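PDB 5DL7: porin from Acinetobacter baumannii AB307-0294, which forms an outer-membrane beta-barrel channel of the OprD family that probably lets small molecules, perhaps including vanillate, cross the membrane. Local coordinates for residues 150-153 against 159-162; 208-213 against 242-247. All blocks are in the same frame, centred on the assembly; numbering follows the deposited sequence.

Contact 1. Residues 150-153 against 159-162; sequences RFVS and LQLE
Arg150 forms a salt bridge with Glu162 across two antiparallel strands. Its extended chain brings the guanidinium edge to a single carboxylate oxygen, Glu162 OE2. Arg150 NE donates to Glu162 OE2 at 2.9 Å, and Arg150 NH2 at 2.6 Å. Both donors come from the same face of the carboxylate, whose plane is turned 40° from the guanidinium. The other oxygen, Glu162 OE1, takes a bond from Gln160 NE2 at 3.1 Å. The two carboxylate oxygens thus have different donors, which should fix the rotation of the group and favour its charged form.

Phe151 meets the other strand through its backbone. Phe151 O receives a CA-H...O contact from Glu162 CA at 3.1 Å. Val152 shares the Arg150 face and forms a non-hydrogen-bonded pair with Glu162. Val152 CG1, anti to the backbone N (chi1 178°), rests on Gln160 CD at 3.7 Å. Val152 CG2 lies over one face of the Arg150 guanidinium, near the rim. Val152 is thus wedged among the three polar side chains.

Ser153 and Leu161 form the hydrogen-bonded pair. Ser153 N binds Leu161 O at 2.8 Å, and Leu161 N returns a bond to Ser153 O at 3.0 Å. A water also bridges Ser153 O and Leu159 O. Ser153 OG turns to Asn120 OD1 and Glu155 N.

Strands 149-153 and 159-170 form a beta hairpin of the barrel wall. Strand 120-124 flanks residues 150-153, and strand 198-206 flanks 159-162. Leu127 and Leu131 of strand 126-131 touch Arg150 and Glu162.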
loop_
_atom_site.group_PDB
_atom_site.type_symbol
_atom_site.label_atom_id
_atom_site.label_comp_id
_atom_site.label_asym_id
_atom_site.label_seq_id
_atom_site.Cartn_x
_atom_site.Cartn_y
_atom_site.Cartn_z
ATOM N N ARG A 150 4.081 -14.902 -12.502
ATOM C CA ARG A 150 4.781 -14.873 -11.173
ATOM C C ARG A 150 5.375 -16.281 -11.019
ATOM O O ARG A 150 4.769 -17.269 -11.238
ATOM C CB ARG A 150 3.815 -14.619 -10.019
ATOM C CG ARG A 150 4.416 -14.551 -8.563
ATOM C CD ARG A 150 3.348 -14.691 -7.518
ATOM N NE ARG A 150 3.950 -14.449 -6.210
ATOM C CZ ARG A 150 3.472 -14.974 -5.055
ATOM N NH1 ARG A 150 2.391 -15.595 -5.032
ATOM N NH2 ARG A 150 4.146 -14.766 -3.929
ATOM N N PHE A 151 6.610 -16.315 -10.538
ATOM C CA PHE A 151 7.255 -17.608 -10.189
ATOM C C PHE A 151 7.757 -17.466 -8.720
ATOM O O PHE A 151 8.275 -16.422 -8.283
ATOM C CB PHE A 151 8.452 -17.859 -11.037
ATOM C CG PHE A 151 9.215 -19.147 -10.601
ATOM C CD1 PHE A 151 8.778 -20.316 -10.985
ATOM C CD2 PHE A 151 10.371 -19.005 -9.738
ATOM C CE1 PHE A 151 9.396 -21.521 -10.584
ATOM C CE2 PHE A 151 11.022 -20.184 -9.332
ATOM C CZ PHE A 151 10.523 -21.403 -9.765
ATOM N N VAL A 152 7.527 -18.562 -7.970
ATOM C CA VAL A 152 7.859 -18.547 -6.533
ATOM C C VAL A 152 8.515 -19.909 -6.283
ATOM O O VAL A 152 8.043 -20.975 -6.736
ATOM C CB VAL A 152 6.726 -18.454 -5.567
ATOM C CG1 VAL A 152 7.207 -18.491 -4.125
ATOM C CG2 VAL A 152 6.092 -17.175 -5.689
ATOM N N SER A 153 9.728 -19.894 -5.634
ATOM C CA SER A 153 10.353 -21.215 -5.226
ATOM C C SER A 153 10.531 -21.144 -3.732
ATOM O O SER A 153 11.164 -20.236 -3.179
ATOM C CB SER A 153 11.662 -21.509 -5.867
ATOM O OG SER A 153 12.160 -22.752 -5.427
ATOM N N LEU A 159 14.185 -19.659 2.618
ATOM C CA LEU A 159 14.387 -18.665 1.568
ATOM C C LEU A 159 13.248 -18.776 0.560
ATOM O O LEU A 159 13.011 -19.793 0.030
ATOM C CB LEU A 159 15.678 -18.899 0.947
ATOM C CG LEU A 159 16.151 -17.965 -0.147
ATOM C CD1 LEU A 159 16.307 -16.501 0.257
ATOM C CD2 LEU A 159 17.467 -18.419 -0.752
ATOM N N GLN A 160 12.594 -17.707 0.260
ATOM C CA GLN A 160 11.623 -17.724 -0.764
ATOM C C GLN A 160 12.172 -16.894 -1.927
ATOM O O GLN A 160 12.448 -15.720 -1.706
ATOM C CB GLN A 160 10.339 -17.033 -0.265
ATOM C CG GLN A 160 9.294 -17.015 -1.378
ATOM C CD GLN A 160 7.829 -16.825 -0.869
ATOM O OE1 GLN A 160 7.202 -17.744 -0.327
ATOM N NE2 GLN A 160 7.242 -15.705 -1.262
ATOM N N LEU A 161 12.317 -17.438 -3.088
ATOM C CA LEU A 161 12.802 -16.757 -4.283
ATOM C C LEU A 161 11.486 -16.472 -5.112
ATOM O O LEU A 161 10.629 -17.325 -5.229
ATOM C CB LEU A 161 13.642 -17.703 -5.085
ATOM C CG LEU A 161 14.937 -17.998 -4.290
ATOM C CD1 LEU A 161 15.615 -19.104 -5.079
ATOM C CD2 LEU A 161 15.776 -16.775 -4.099
ATOM N N GLU A 162 11.441 -15.222 -5.673
ATOM C CA GLU A 162 10.197 -14.889 -6.394
ATOM C C GLU A 162 10.604 -13.926 -7.518
ATOM O O GLU A 162 11.553 -13.124 -7.384
ATOM C CB GLU A 162 9.379 -14.017 -5.358
ATOM C CG GLU A 162 8.140 -13.439 -5.688
ATOM C CD GLU A 162 7.220 -13.312 -4.469
ATOM O OE1 GLU A 162 7.790 -13.439 -3.266
ATOM O OE2 GLU A 162 6.035 -13.146 -4.766
HETATM O O HOH W 1 13.693 -21.284 -2.219
#

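Contact 2. Residues 208-213 against 242-247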
loop_
_atom_site.group_PDB
_atom_site.type_symbol
_atom_site.label_atom_id
_atom_site.label_comp_id
_atom_site.label_asym_id
_atom_site.label_seq_id
_atom_site.Cartn_x
_atom_site.Cartn_y
_atom_site.Cartn_z
ATOM N N LYS A 208 15.767 -16.431 12.691
ATOM C CA LYS A 208 14.912 -16.675 13.838
ATOM C C LYS A 208 13.959 -15.483 14.102
ATOM O O LYS A 208 12.696 -15.615 14.206
ATOM C CB LYS A 208 15.815 -16.969 15.088
ATOM C CG LYS A 208 14.934 -17.524 16.231
ATOM C CD LYS A 208 15.725 -17.993 17.437
ATOM C CE LYS A 208 16.570 -16.867 17.957
ATOM N NZ LYS A 208 17.320 -17.402 19.105
ATOM N N ASP A 209 14.654 -14.359 14.233
ATOM C CA ASP A 209 13.961 -13.154 14.653
ATOM C C ASP A 209 13.949 -12.059 13.581
ATOM O O ASP A 209 13.209 -11.080 13.734
ATOM C CB ASP A 209 14.646 -12.621 15.842
ATOM C CG ASP A 209 14.436 -13.459 17.115
ATOM O OD1 ASP A 209 13.477 -14.278 17.268
ATOM O OD2 ASP A 209 15.340 -13.301 17.957
ATOM N N TYR A 210 14.578 -12.260 12.405
ATOM C CA TYR A 210 14.764 -11.279 11.409
ATOM C C TYR A 210 14.491 -11.862 10.045
ATOM O O TYR A 210 14.682 -13.089 9.813
ATOM C CB TYR A 210 16.105 -10.658 11.386
ATOM C CG TYR A 210 16.459 -9.768 12.477
ATOM C CD1 TYR A 210 16.772 -10.264 13.730
ATOM C CD2 TYR A 210 16.198 -8.438 12.352
ATOM C CE1 TYR A 210 16.980 -9.380 14.814
ATOM C CE2 TYR A 210 16.503 -7.571 13.378
ATOM C CZ TYR A 210 16.799 -8.031 14.598
ATOM O OH TYR A 210 17.009 -7.200 15.678
ATOM N N ARG A 211 14.032 -11.045 9.129
ATOM C CA ARG A 211 13.829 -11.411 7.722
ATOM C C ARG A 211 14.722 -10.468 6.980
ATOM O O ARG A 211 14.629 -9.219 7.190
ATOM C CB ARG A 211 12.389 -11.261 7.358
ATOM C CG ARG A 211 12.069 -11.416 5.869
ATOM C CD ARG A 211 10.559 -11.330 5.554
ATOM N NE ARG A 211 10.062 -9.948 5.710
ATOM C CZ ARG A 211 8.996 -9.432 5.081
ATOM N NH1 ARG A 211 8.176 -10.293 4.463
ATOM N NH2 ARG A 211 8.600 -8.172 5.306
ATOM N N LEU A 212 15.416 -10.934 5.959
ATOM C CA LEU A 212 16.330 -10.094 5.091
ATOM C C LEU A 212 15.810 -10.240 3.658
ATOM O O LEU A 212 15.418 -11.329 3.272
ATOM C CB LEU A 212 17.743 -10.657 5.109
ATOM C CG LEU A 212 18.397 -10.848 6.422
ATOM C CD1 LEU A 212 19.857 -11.323 6.244
ATOM C CD2 LEU A 212 18.341 -9.742 7.424
ATOM N N ARG A 213 15.687 -9.162 2.844
ATOM C CA ARG A 213 15.070 -9.165 1.582
ATOM C C ARG A 213 15.977 -8.333 0.629
ATOM O O ARG A 213 16.581 -7.297 0.998
ATOM C CB ARG A 213 13.729 -8.527 1.627
ATOM C CG ARG A 213 12.759 -9.267 2.580
ATOM C CD ARG A 213 11.360 -8.793 2.405
ATOM N NE ARG A 213 11.293 -7.434 2.958
ATOM C CZ ARG A 213 10.285 -6.540 2.735
ATOM N NH1 ARG A 213 9.296 -6.872 1.940
ATOM N NH2 ARG A 213 10.178 -5.330 3.359
ATOM N N PHE A 242 12.253 -5.822 20.752
ATOM C CA PHE A 242 12.816 -4.720 19.923
ATOM C C PHE A 242 12.428 -4.967 18.491
ATOM O O PHE A 242 12.672 -6.016 17.931
ATOM C CB PHE A 242 14.296 -4.728 20.032
ATOM C CG PHE A 242 14.970 -3.872 18.962
ATOM C CD1 PHE A 242 14.731 -2.541 18.911
ATOM C CD2 PHE A 242 15.808 -4.445 18.041
ATOM C CE1 PHE A 242 15.271 -1.706 17.863
ATOM C CE2 PHE A 242 16.393 -3.647 17.028
ATOM C CZ PHE A 242 16.095 -2.275 16.943
ATOM N N LEU A 243 11.627 -4.081 17.936
ATOM C CA LEU A 243 11.056 -4.235 16.614
ATOM C C LEU A 243 11.861 -3.341 15.629
ATOM O O LEU A 243 12.238 -2.172 15.949
ATOM C CB LEU A 243 9.600 -3.840 16.578
ATOM C CG LEU A 243 8.569 -4.359 17.578
ATOM C CD1 LEU A 243 7.164 -4.265 17.089
ATOM C CD2 LEU A 243 8.844 -5.668 18.075
ATOM N N SER A 244 12.009 -3.788 14.396
ATOM C CA SER A 244 12.773 -3.007 13.356
ATOM C C SER A 244 12.185 -3.285 12.014
ATOM O O SER A 244 11.713 -4.386 11.695
ATOM C CB SER A 244 14.352 -3.314 13.412
ATOM O OG SER A 244 14.438 -4.713 13.208
ATOM N N ASP A 245 12.212 -2.265 11.157
ATOM C CA ASP A 245 11.878 -2.421 9.759
ATOM C C ASP A 245 12.684 -1.377 9.036
ATOM O O ASP A 245 12.435 -0.163 9.261
ATOM C CB ASP A 245 10.426 -2.123 9.560
ATOM C CG ASP A 245 9.887 -2.415 8.074
ATOM O OD1 ASP A 245 10.625 -2.536 7.135
ATOM O OD2 ASP A 245 8.703 -2.855 8.016
ATOM N N VAL A 246 13.578 -1.819 8.165
ATOM C CA VAL A 246 14.499 -0.916 7.495
ATOM C C VAL A 246 14.436 -1.210 6.019
ATOM O O VAL A 246 14.440 -2.364 5.604
ATOM C CB VAL A 246 15.967 -1.048 8.016
ATOM C CG1 VAL A 246 16.990 -0.325 7.189
ATOM C CG2 VAL A 246 16.095 -0.651 9.479
ATOM N N ARG A 247 14.387 -0.140 5.230
ATOM C CA ARG A 247 14.197 -0.268 3.749
ATOM C C ARG A 247 15.111 0.670 3.036
ATOM O O ARG A 247 15.163 1.881 3.374
ATOM C CB ARG A 247 12.746 0.016 3.359
ATOM C CG ARG A 247 11.788 -0.951 4.021
ATOM C CD ARG A 247 10.334 -0.684 3.561
ATOM N NE ARG A 247 9.413 -1.376 4.541
ATOM C CZ ARG A 247 8.121 -1.352 4.551
ATOM N NH1 ARG A 247 7.464 -0.675 3.680
ATOM N NH2 ARG A 247 7.450 -1.996 5.519
HETATM O O HOH W 2 14.333 -6.143 15.567
HETATM O O HOH W 3 12.208 -4.038 5.353
#
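Tyr210 meets Phe242 with its hydroxyl, the two side chains crossing at about a right angle. Tyr210 OH lies at the edge of the Phe242 ring, 3.8 Å from Phe242 CD2. With CG anti to its carbonyl carbon (chi1 -70°), Tyr210 reaches over intervening strand 223-235 toward 242-247. Tyr210 CE2 comes within 3.5 Å of Ser244 OG.

Two waters supply polar links, one on each side of the wall. The first serves the outward-facing group of Tyr210, Ser244 and Phe242. It donates to Phe242 O at 2.9 Å and, weakly, to Tyr210 OH. It also bonds to Ser244 OG. The tyrosine hydroxyl has a firmer partner in Gln234 OE1. The second water serves the inward-facing charged group. It accepts from Arg213 NH2 at 3.1 Å, in the guanidinium plane. It also lies near Asp245 OD1 and Val246 O.

Charged groups gather beside this second water. Arg247 grips Asp245 side-on, Arg247 NE to Asp245 OD1 at 3.1 Å and NH2 to OD2, which should hold its guanidinium in place. Arg213 bends at chi3 and brings NH2 to 4.2 Å from Arg247 NE. The two guanidinium planes stand nearly perpendicular. Asp245 probably offsets part of this positive charge. Arg211 NH2 lies over the Arg213 guanidinium.

The two strands run parallel, 2° apart with axes 9.1 Å apart, and strand 223-235 fills the space between them. Such second-neighbour strands are typical of an antiparallel beta barrel. Inward-facing arginines like these recall the basic pore lining of OprD-family channels.

Overall arrangement
From the N terminus, contact 1 comes first. It closes the short loop 154-158, which joins strands 149-153 and 159-170 into a hairpin. Contact 2 opens later and spans residues 214-241, most of which are strand. The two loops follow in series; they neither nest nor cross. Strand 159-170 pairs with 198-206, which pairs with 210-219, so the contacts belong to one continuous part of the barrel wall. Their centres are 19 Å apart and their nearest atoms about 6 Å apart, without touching. Contact 1 ties adjacent strands by direct pairing. In contact 2 the chain between the segments holds strand 223-235, which pairs with both 210-219 and 240-253.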